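Local coordinates for protein Lpg2148(MvcA) (Legionella pneumophila subsp. pneumophila str. Philadelphia 1, PDB 6K11) that probably acts as a deamidase-like effector that removes ubiquitin from the host ubiquitin-conjugating enzyme UBE2N and so regulates its activity, at residues I163-N168 and R224-I229; K159-F162 and N168-N171; T94-L99 and R123-R128. One frame throughout, in Å; residues are numbered along the deposited sequence.

Overall arrangement
Along the chain contact 3 closes first, then the hairpin of contact 2 forms, and contact 1 joins the loop of that hairpin to residues 224-229. Contacts 1 and 2 share Asn168, and their centres are about 11 Å apart; contact 2 and most of contact 1 fall in the sequence range of the MvcA insertion domain. Contact 3 lies in the five-stranded antiparallel sheet, where strands 120-129 and 228-238 are neighbours, so contacts 1 and 3 meet there with centres about 17 Å apart. Contacts 2 and 3 do not touch, their nearest atoms being about 11 Å apart. Contact 1 is therefore the middle piece, tying the loop of the insertion-domain hairpin to the start of a strand in the larger sheet.

Contact 1: residues I163-N168 and R224-I229; sequences IDKMGN and RFDFWI
Lys165 NZ reaches two acceptors of residues 224-229: it donates to the carbonyl of Trp228 and forms a long salt bridge with Asp226, NZ to OD2 3.6 Å. The NZ to Trp228 O distance of 2.5 Å is so short that its exact value is doubtful. A lysine suits this place because its chain spans the distance: CG sits between the backbone N and carbonyl carbon (chi1 74°), the rest runs extended, and its CD slides past Ile229 CB at 4.1 Å. Asp226 also turns inward on its own chain, its OD1 accepting from Trp228 N at 3.1 Å, above the carboxylate plane. This Asx turn helps to hold the carboxylate near the lysine.

Two waters fill the polar seam. One donates to Asp164 OD2 at 2.8 Å and accepts from Asp226 N; the other accepts from Lys165 N and donates to Asp226 O at 3.1 Å. Asp164 in turn braces its loop, OD1 taking Asn168 N at 2.7 Å and OD2 taking the side-chain amide of Asn168, ND2, at 3.0 Å on its syn side. Gly167 adopts the left-handed conformation, which glycine accepts without strain. With a type I turn from Asp164 to Gly167 and Asp164 N bonded to Asn168 O, the loop is that of a 3:5 beta hairpin with a G1 bulge.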
loop_
_atom_site.group_PDB
_atom_site.type_symbol
_atom_site.label_atom_id
_atom_site.label_comp_id
_atom_site.label_asym_id
_atom_site.label_seq_id
_atom_site.Cartn_x
_atom_site.Cartn_y
_atom_site.Cartn_z
ATOM N N ILE A 163 12.666 -7.364 -16.598
ATOM C CA ILE A 163 12.850 -7.157 -15.164
ATOM C C ILE A 163 11.519 -6.683 -14.611
ATOM O O ILE A 163 11.015 -5.638 -15.040
ATOM C CB ILE A 163 13.948 -6.124 -14.868
ATOM C CG1 ILE A 163 15.290 -6.582 -15.414
ATOM C CG2 ILE A 163 14.018 -5.847 -13.351
ATOM C CD1 ILE A 163 16.417 -5.608 -15.134
ATOM N N ASP A 164 10.937 -7.436 -13.672
ATOM C CA ASP A 164 9.604 -7.096 -13.211
ATOM C C ASP A 164 9.656 -6.074 -12.066
ATOM O O ASP A 164 10.718 -5.565 -11.694
ATOM C CB ASP A 164 8.822 -8.362 -12.842
ATOM C CG ASP A 164 9.200 -8.961 -11.480
ATOM O OD1 ASP A 164 10.211 -8.569 -10.843
ATOM O OD2 ASP A 164 8.476 -9.897 -11.069
ATOM N N LYS A 165 8.469 -5.763 -11.526
ATOM C CA LYS A 165 8.318 -4.747 -10.480
ATOM C C LYS A 165 9.219 -5.022 -9.277
ATOM O O LYS A 165 9.747 -4.086 -8.667
ATOM C CB LYS A 165 6.845 -4.666 -10.045
ATOM C CG LYS A 165 6.383 -5.840 -9.190
ATOM C CD LYS A 165 4.868 -6.016 -9.139
ATOM C CE LYS A 165 4.528 -7.472 -8.835
ATOM N NZ LYS A 165 3.264 -7.665 -8.096
ATOM N N MET A 166 9.420 -6.292 -8.929
ATOM C CA MET A 166 10.252 -6.663 -7.790
ATOM C C MET A 166 11.726 -6.795 -8.141
ATOM O O MET A 166 12.544 -7.027 -7.245
ATOM C CB MET A 166 9.745 -7.968 -7.185
ATOM C CG MET A 166 8.246 -7.959 -6.918
ATOM S SD MET A 166 7.817 -7.099 -5.387
ATOM C CE MET A 166 7.679 -5.377 -5.865
ATOM N N GLY A 167 12.088 -6.648 -9.411
ATOM C CA GLY A 167 13.459 -6.859 -9.828
ATOM C C GLY A 167 13.797 -8.279 -10.225
ATOM O O GLY A 167 14.976 -8.583 -10.416
ATOM N N ASN A 168 12.805 -9.160 -10.332
ATOM C CA ASN A 168 13.028 -10.506 -10.844
ATOM C C ASN A 168 13.411 -10.453 -12.317
ATOM O O ASN A 168 12.782 -9.747 -13.110
ATOM C CB ASN A 168 11.767 -11.352 -10.692
ATOM C CG ASN A 168 11.362 -11.560 -9.241
ATOM O OD1 ASN A 168 12.183 -11.939 -8.398
ATOM N ND2 ASN A 168 10.077 -11.333 -8.948
ATOM N N ARG A 224 3.655 -16.004 -17.283
ATOM C CA ARG A 224 4.787 -16.146 -16.368
ATOM C C ARG A 224 4.879 -14.998 -15.368
ATOM O O ARG A 224 5.557 -15.131 -14.343
ATOM C CB ARG A 224 6.114 -16.183 -17.126
ATOM C CG ARG A 224 6.332 -17.366 -18.043
ATOM C CD ARG A 224 7.665 -17.189 -18.785
ATOM N NE ARG A 224 8.846 -17.361 -17.934
ATOM C CZ ARG A 224 10.071 -16.990 -18.300
ATOM N NH1 ARG A 224 10.258 -16.444 -19.491
ATOM N NH2 ARG A 224 11.110 -17.172 -17.498
ATOM N N PHE A 225 4.255 -13.868 -15.658
ATOM C CA PHE A 225 4.514 -12.642 -14.920
ATOM C C PHE A 225 3.269 -12.181 -14.182
ATOM O O PHE A 225 2.145 -12.581 -14.498
ATOM C CB PHE A 225 4.965 -11.523 -15.853
ATOM C CG PHE A 225 5.882 -11.984 -16.942
ATOM C CD1 PHE A 225 7.093 -12.579 -16.631
ATOM C CD2 PHE A 225 5.544 -11.797 -18.271
ATOM C CE1 PHE A 225 7.951 -12.987 -17.632
ATOM C CE2 PHE A 225 6.392 -12.215 -19.274
ATOM C CZ PHE A 225 7.596 -12.811 -18.953
ATOM N N ASP A 226 3.495 -11.304 -13.207
ATOM C CA ASP A 226 2.429 -10.649 -12.449
ATOM C C ASP A 226 2.620 -9.154 -12.661
ATOM O O ASP A 226 3.593 -8.574 -12.168
ATOM C CB ASP A 226 2.492 -11.044 -10.964
ATOM C CG ASP A 226 1.351 -10.437 -10.121
ATOM O OD1 ASP A 226 0.443 -9.773 -10.666
ATOM O OD2 ASP A 226 1.376 -10.643 -8.891
ATOM N N PHE A 227 1.752 -8.546 -13.470
ATOM C CA PHE A 227 1.835 -7.111 -13.731
ATOM C C PHE A 227 1.099 -6.273 -12.685
ATOM O O PHE A 227 1.152 -5.037 -12.751
ATOM C CB PHE A 227 1.253 -6.784 -15.101
ATOM C CG PHE A 227 1.940 -7.487 -16.234
ATOM C CD1 PHE A 227 3.320 -7.619 -16.248
ATOM C CD2 PHE A 227 1.200 -7.998 -17.293
ATOM C CE1 PHE A 227 3.952 -8.261 -17.303
ATOM C CE2 PHE A 227 1.829 -8.641 -18.356
ATOM C CZ PHE A 227 3.201 -8.773 -18.357
ATOM N N TRP A 228 0.408 -6.905 -11.750
ATOM C CA TRP A 228 -0.371 -6.163 -10.765
ATOM C C TRP A 228 0.519 -5.728 -9.604
ATOM O O TRP A 228 1.417 -6.464 -9.177
ATOM C CB TRP A 228 -1.527 -7.018 -10.258
ATOM C CG TRP A 228 -2.551 -7.334 -11.323
ATOM C CD1 TRP A 228 -2.567 -8.422 -12.157
ATOM C CD2 TRP A 228 -3.706 -6.550 -11.663
ATOM N NE1 TRP A 228 -3.669 -8.368 -12.985
ATOM C CE2 TRP A 228 -4.381 -7.227 -12.705
ATOM C CE3 TRP A 228 -4.237 -5.345 -11.185
ATOM C CZ2 TRP A 228 -5.555 -6.735 -13.278
ATOM C CZ3 TRP A 228 -5.404 -4.855 -11.756
ATOM C CH2 TRP A 228 -6.050 -5.551 -12.793
ATOM N N ILE A 229 0.287 -4.514 -9.108
ATOM C CA ILE A 229 1.053 -3.980 -7.985
ATOM C C ILE A 229 0.100 -3.289 -7.011
ATOM O O ILE A 229 -0.893 -2.684 -7.426
ATOM C CB ILE A 229 2.162 -3.025 -8.477
ATOM C CG1 ILE A 229 3.003 -2.495 -7.320
ATOM C CG2 ILE A 229 1.583 -1.882 -9.279
ATOM C CD1 ILE A 229 4.162 -1.647 -7.792
HETATM O O HOH W 1 6.179 -10.924 -12.361
HETATM O O HOH W 2 6.017 -6.680 -12.582
#

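Contact 2: residues K159-F162 and N168-N171; sequences KLYF and NLFN
Lys159 opens the pairing by laying its aliphatic chain across the amide of Asn171 at about a right angle, CD to ND2 3.5 Å. At Leu160 a water joins the strands: it accepts from Leu160 N and lies 2.7 Å from Asn171 OD1, to which it probably donates, an oxygen that also receives Gly173 N; the Leu160 backbone bonds to Leu172. Tyr161 stands opposite Asn171 in a non-hydrogen-bonded antiparallel pair, yet its ring is met chiefly by Leu169, two residues before Asn171 on the partner strand. The CD1 methyl of Leu169 lies over one face, 3.7 Å from the centroid of the Tyr161 ring and 21° off its normal, a CH-pi contact. With CG anti to the carbonyl carbon (chi1 -76°), the ring leans toward that methyl, and branched leucine offers it a broad surface. Phe162 closes the pairing with two nearly straight backbone bonds, Phe162 N to Phe170 O at 2.9 Å and Phe170 N to Phe162 O at 2.8 Å. Their side chains run side by side, CD2 of Phe162 to CD1 of Phe170 4.1 Å.

Strands 160-163 and 169-171 thus form a beta hairpin, 169-171 outermost in the mixed sheet within this chain and 152-155 beyond 160-163, touched by Leu160. Phe225 meets both phenylalanine rings edge-to-face, as Phe218 of helix 206-220 meets Phe162.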
loop_
_atom_site.group_PDB
_atom_site.type_symbol
_atom_site.label_atom_id
_atom_site.label_comp_id
_atom_site.label_asym_id
_atom_site.label_seq_id
_atom_site.Cartn_x
_atom_site.Cartn_y
_atom_site.Cartn_z
ATOM N N LYS A 159 20.928 -11.464 -24.984
ATOM C CA LYS A 159 19.853 -11.807 -24.062
ATOM C C LYS A 159 18.689 -10.853 -24.308
ATOM O O LYS A 159 18.887 -9.709 -24.721
ATOM C CB LYS A 159 20.318 -11.731 -22.599
ATOM C CG LYS A 159 21.404 -12.746 -22.195
ATOM C CD LYS A 159 20.791 -14.003 -21.566
ATOM C CE LYS A 159 21.849 -15.032 -21.129
ATOM N NZ LYS A 159 23.178 -14.392 -20.995
ATOM N N LEU A 160 17.475 -11.358 -24.114
ATOM C CA LEU A 160 16.250 -10.562 -24.107
ATOM C C LEU A 160 15.599 -10.821 -22.755
ATOM O O LEU A 160 15.176 -11.950 -22.482
ATOM C CB LEU A 160 15.319 -10.946 -25.261
ATOM C CG LEU A 160 13.978 -10.207 -25.345
ATOM C CD1 LEU A 160 14.206 -8.714 -25.640
ATOM C CD2 LEU A 160 13.092 -10.823 -26.401
ATOM N N TYR A 161 15.531 -9.786 -21.914
ATOM C CA TYR A 161 15.103 -9.906 -20.529
ATOM C C TYR A 161 13.873 -9.050 -20.256
ATOM O O TYR A 161 13.638 -8.024 -20.917
ATOM C CB TYR A 161 16.205 -9.438 -19.559
ATOM C CG TYR A 161 17.372 -10.370 -19.329
ATOM C CD1 TYR A 161 17.177 -11.687 -18.893
ATOM C CD2 TYR A 161 18.679 -9.913 -19.471
ATOM C CE1 TYR A 161 18.250 -12.520 -18.652
ATOM C CE2 TYR A 161 19.749 -10.734 -19.236
ATOM C CZ TYR A 161 19.534 -12.033 -18.825
ATOM O OH TYR A 161 20.610 -12.849 -18.591
ATOM N N PHE A 162 13.101 -9.469 -19.252
ATOM C CA PHE A 162 12.116 -8.616 -18.608
ATOM C C PHE A 162 12.498 -8.575 -17.138
ATOM O O PHE A 162 12.712 -9.628 -16.527
ATOM C CB PHE A 162 10.684 -9.143 -18.805
ATOM C CG PHE A 162 9.652 -8.485 -17.920
ATOM C CD1 PHE A 162 9.530 -7.098 -17.877
ATOM C CD2 PHE A 162 8.796 -9.256 -17.152
ATOM C CE1 PHE A 162 8.571 -6.485 -17.060
ATOM C CE2 PHE A 162 7.827 -8.662 -16.332
ATOM C CZ PHE A 162 7.715 -7.270 -16.283
ATOM N N ASN A 168 12.805 -9.160 -10.332
ATOM C CA ASN A 168 13.028 -10.506 -10.844
ATOM C C ASN A 168 13.411 -10.453 -12.317
ATOM O O ASN A 168 12.782 -9.747 -13.110
ATOM C CB ASN A 168 11.767 -11.352 -10.692
ATOM C CG ASN A 168 11.362 -11.560 -9.241
ATOM O OD1 ASN A 168 12.183 -11.939 -8.398
ATOM N ND2 ASN A 168 10.077 -11.333 -8.948
ATOM N N LEU A 169 14.421 -11.236 -12.695
ATOM C CA LEU A 169 14.980 -11.193 -14.043
ATOM C C LEU A 169 14.471 -12.395 -14.830
ATOM O O LEU A 169 14.795 -13.542 -14.503
ATOM C CB LEU A 169 16.505 -11.172 -13.973
ATOM C CG LEU A 169 17.319 -11.114 -15.257
ATOM C CD1 LEU A 169 17.221 -9.735 -15.875
ATOM C CD2 LEU A 169 18.771 -11.465 -14.954
ATOM N N PHE A 170 13.677 -12.139 -15.868
ATOM C CA PHE A 170 13.083 -13.197 -16.675
ATOM C C PHE A 170 13.760 -13.211 -18.035
ATOM O O PHE A 170 13.694 -12.218 -18.771
ATOM C CB PHE A 170 11.577 -13.001 -16.848
ATOM C CG PHE A 170 10.786 -13.133 -15.572
ATOM C CD1 PHE A 170 10.580 -12.028 -14.760
ATOM C CD2 PHE A 170 10.225 -14.352 -15.205
ATOM C CE1 PHE A 170 9.847 -12.139 -13.588
ATOM C CE2 PHE A 170 9.491 -14.478 -14.022
ATOM C CZ PHE A 170 9.295 -13.353 -13.221
ATOM N N ASN A 171 14.398 -14.333 -18.368
ATOM C CA ASN A 171 14.887 -14.553 -19.724
ATOM C C ASN A 171 13.687 -14.881 -20.606
ATOM O O ASN A 171 12.927 -15.814 -20.313
ATOM C CB ASN A 171 15.931 -15.680 -19.755
ATOM C CG ASN A 171 16.639 -15.792 -21.104
ATOM O OD1 ASN A 171 16.002 -15.700 -22.164
ATOM N ND2 ASN A 171 17.950 -16.007 -21.070
HETATM O O HOH W 3 16.983 -14.345 -24.244
#

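Contact 3: residues T94-L99 and R123-R128; sequences TKYEAL and RFEIDR
Tyr96 lays its ring against residues 123-125 of an antiparallel five-stranded sheet, one strand beyond its immediate neighbour: strand 325-333 runs between strands 97-98 and 120-129. Over one face of the ring sits Glu125 CB, offset toward the rim and 4.1 Å from Tyr96 CE1. At the ring edge, in plane, lies the carbonyl of Arg123, its O 3.7 Å from CE1. The hydroxyl end of Tyr96 crosses the extended chain of Arg123 at a slant, Tyr96 OH to Arg123 CD 3.5 Å, with ring and guanidinium planes 75° apart. Tyrosine suits the site because a long flat group can bridge the intervening strand and still deliver a polar end, while Glu125 CB gives the ring apolar surface and the methylenes of Arg123 lie beside the hydroxyl.

In the next shell stand the residues that hold these groups. CG of Arg123 is anti to the backbone N (chi1 -179°), and the outstretched chain carries NH1 to Asn76 OD1 of helix 71-83, while Lys330 of the intervening strand makes a cation-pi contact with the Tyr96 ring. The Phe124 side chain sets off away from residues 94-99, and its ring stacks on Phe234 of strand 228-238. Backbone bonds from Glu97 to Phe329 and from Glu125 to Lys328 fix the two segments on either side of strand 325-333.

A single water gathers the polar ends. It lies 3.1 Å from Tyr96 OH, donates to Glu125 OE1, whose chain bends at chi2 (80°), and donates to Phe124 O at 2.8 Å. It also accepts from Arg123 NE at 2.9 Å, sitting in the plane of the guanidinium at its edge.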
loop_
_atom_site.group_PDB
_atom_site.type_symbol
_atom_site.label_atom_id
_atom_site.label_comp_id
_atom_site.label_asym_id
_atom_site.label_seq_id
_atom_site.Cartn_x
_atom_site.Cartn_y
_atom_site.Cartn_z
ATOM N N THR A 94 -3.703 -15.958 5.225
ATOM C CA THR A 94 -4.902 -16.365 4.509
ATOM C C THR A 94 -4.899 -15.720 3.131
ATOM O O THR A 94 -4.449 -14.584 2.967
ATOM C CB THR A 94 -6.168 -15.973 5.279
ATOM O OG1 THR A 94 -6.149 -16.572 6.581
ATOM C CG2 THR A 94 -7.421 -16.462 4.553
ATOM N N LYS A 95 -5.387 -16.453 2.135
ATOM C CA LYS A 95 -5.406 -15.928 0.778
ATOM C C LYS A 95 -6.482 -14.854 0.612
ATOM O O LYS A 95 -7.527 -14.872 1.269
ATOM C CB LYS A 95 -5.624 -17.053 -0.240
ATOM C CG LYS A 95 -6.820 -17.934 0.052
ATOM C CD LYS A 95 -8.106 -17.471 -0.639
ATOM C CE LYS A 95 -9.165 -18.588 -0.587
ATOM N NZ LYS A 95 -10.539 -18.068 -0.526
ATOM N N TYR A 96 -6.209 -13.915 -0.284
ATOM C CA TYR A 96 -7.219 -12.963 -0.721
ATOM C C TYR A 96 -8.118 -13.595 -1.782
ATOM O O TYR A 96 -7.674 -14.413 -2.592
ATOM C CB TYR A 96 -6.563 -11.704 -1.295
ATOM C CG TYR A 96 -6.009 -10.723 -0.270
ATOM C CD1 TYR A 96 -6.846 -9.802 0.364
ATOM C CD2 TYR A 96 -4.645 -10.696 0.041
ATOM C CE1 TYR A 96 -6.351 -8.887 1.288
ATOM C CE2 TYR A 96 -4.136 -9.783 0.971
ATOM C CZ TYR A 96 -5.000 -8.875 1.585
ATOM O OH TYR A 96 -4.524 -7.967 2.508
ATOM N N GLU A 97 -9.394 -13.210 -1.769
ATOM C CA GLU A 97 -10.341 -13.556 -2.823
ATOM C C GLU A 97 -10.657 -12.341 -3.692
ATOM O O GLU A 97 -10.857 -11.230 -3.193
ATOM C CB GLU A 97 -11.628 -14.143 -2.239
ATOM C CG GLU A 97 -11.486 -15.614 -1.936
ATOM C CD GLU A 97 -12.703 -16.162 -1.238
ATOM O OE1 GLU A 97 -12.626 -16.224 0.017
ATOM O OE2 GLU A 97 -13.707 -16.527 -1.910
ATOM N N ALA A 98 -10.690 -12.549 -5.000
ATOM C CA ALA A 98 -11.120 -11.473 -5.879
ATOM C C ALA A 98 -12.593 -11.162 -5.636
ATOM O O ALA A 98 -13.417 -12.065 -5.473
ATOM C CB ALA A 98 -10.868 -11.849 -7.342
ATOM N N LEU A 99 -12.916 -9.867 -5.567
ATOM C CA LEU A 99 -14.309 -9.450 -5.512
ATOM C C LEU A 99 -14.984 -9.801 -6.834
ATOM O O LEU A 99 -14.472 -9.470 -7.908
ATOM C CB LEU A 99 -14.413 -7.944 -5.233
ATOM C CG LEU A 99 -15.814 -7.372 -4.971
ATOM C CD1 LEU A 99 -16.414 -7.955 -3.694
ATOM C CD2 LEU A 99 -15.791 -5.835 -4.906
ATOM N N ARG A 123 -10.408 -7.153 5.394
ATOM C CA ARG A 123 -9.234 -6.441 4.911
ATOM C C ARG A 123 -9.273 -6.449 3.392
ATOM O O ARG A 123 -9.497 -7.501 2.784
ATOM C CB ARG A 123 -7.935 -7.076 5.423
ATOM C CG ARG A 123 -6.695 -6.336 4.939
ATOM C CD ARG A 123 -5.406 -6.748 5.648
ATOM N NE ARG A 123 -4.253 -5.991 5.135
ATOM C CZ ARG A 123 -3.144 -5.738 5.832
ATOM N NH1 ARG A 123 -3.033 -6.149 7.090
ATOM N NH2 ARG A 123 -2.162 -5.038 5.287
ATOM N N PHE A 124 -9.075 -5.278 2.784
ATOM C CA PHE A 124 -9.119 -5.120 1.337
ATOM C C PHE A 124 -7.752 -4.734 0.803
ATOM O O PHE A 124 -6.996 -4.011 1.456
ATOM C CB PHE A 124 -10.095 -4.034 0.890
ATOM C CG PHE A 124 -11.527 -4.346 1.162
ATOM C CD1 PHE A 124 -12.095 -4.028 2.385
ATOM C CD2 PHE A 124 -12.315 -4.933 0.184
ATOM C CE1 PHE A 124 -13.433 -4.307 2.639
ATOM C CE2 PHE A 124 -13.649 -5.211 0.426
ATOM C CZ PHE A 124 -14.208 -4.892 1.659
ATOM N N GLU A 125 -7.473 -5.177 -0.422
ATOM C CA GLU A 125 -6.288 -4.756 -1.161
ATOM C C GLU A 125 -6.715 -4.351 -2.566
ATOM O O GLU A 125 -7.460 -5.081 -3.226
ATOM C CB GLU A 125 -5.244 -5.876 -1.204
ATOM C CG GLU A 125 -3.930 -5.473 -1.863
ATOM C CD GLU A 125 -3.012 -4.685 -0.934
ATOM O OE1 GLU A 125 -3.202 -4.748 0.310
ATOM O OE2 GLU A 125 -2.091 -4.002 -1.459
ATOM N N ILE A 126 -6.284 -3.175 -3.003
ATOM C CA ILE A 126 -6.542 -2.697 -4.357
ATOM C C ILE A 126 -5.231 -2.764 -5.117
ATOM O O ILE A 126 -4.230 -2.189 -4.677
ATOM C CB ILE A 126 -7.094 -1.262 -4.376
ATOM C CG1 ILE A 126 -8.208 -1.074 -3.341
ATOM C CG2 ILE A 126 -7.552 -0.874 -5.790
ATOM C CD1 ILE A 126 -9.514 -1.650 -3.746
ATOM N N ASP A 127 -5.239 -3.458 -6.253
ATOM C CA ASP A 127 -4.085 -3.567 -7.134
ATOM C C ASP A 127 -4.340 -2.785 -8.413
ATOM O O ASP A 127 -5.479 -2.691 -8.879
ATOM C CB ASP A 127 -3.797 -5.027 -7.514
ATOM C CG ASP A 127 -3.390 -5.871 -6.332
ATOM O OD1 ASP A 127 -2.788 -5.307 -5.395
ATOM O OD2 ASP A 127 -3.675 -7.090 -6.342
ATOM N N ARG A 128 -3.274 -2.244 -8.988
ATOM C CA ARG A 128 -3.356 -1.656 -10.316
ATOM C C ARG A 128 -2.521 -2.483 -11.285
ATOM O O ARG A 128 -1.511 -3.077 -10.902
ATOM C CB ARG A 128 -2.872 -0.210 -10.317
ATOM C CG ARG A 128 -1.436 -0.051 -9.908
ATOM C CD ARG A 128 -1.109 1.418 -9.781
ATOM N NE ARG A 128 0.315 1.667 -9.941
ATOM C CZ ARG A 128 1.180 1.677 -8.939
ATOM N NH1 ARG A 128 0.762 1.453 -7.690
ATOM N NH2 ARG A 128 2.458 1.924 -9.186
HETATM O O HOH W 4 -4.514 -4.860 2.486
#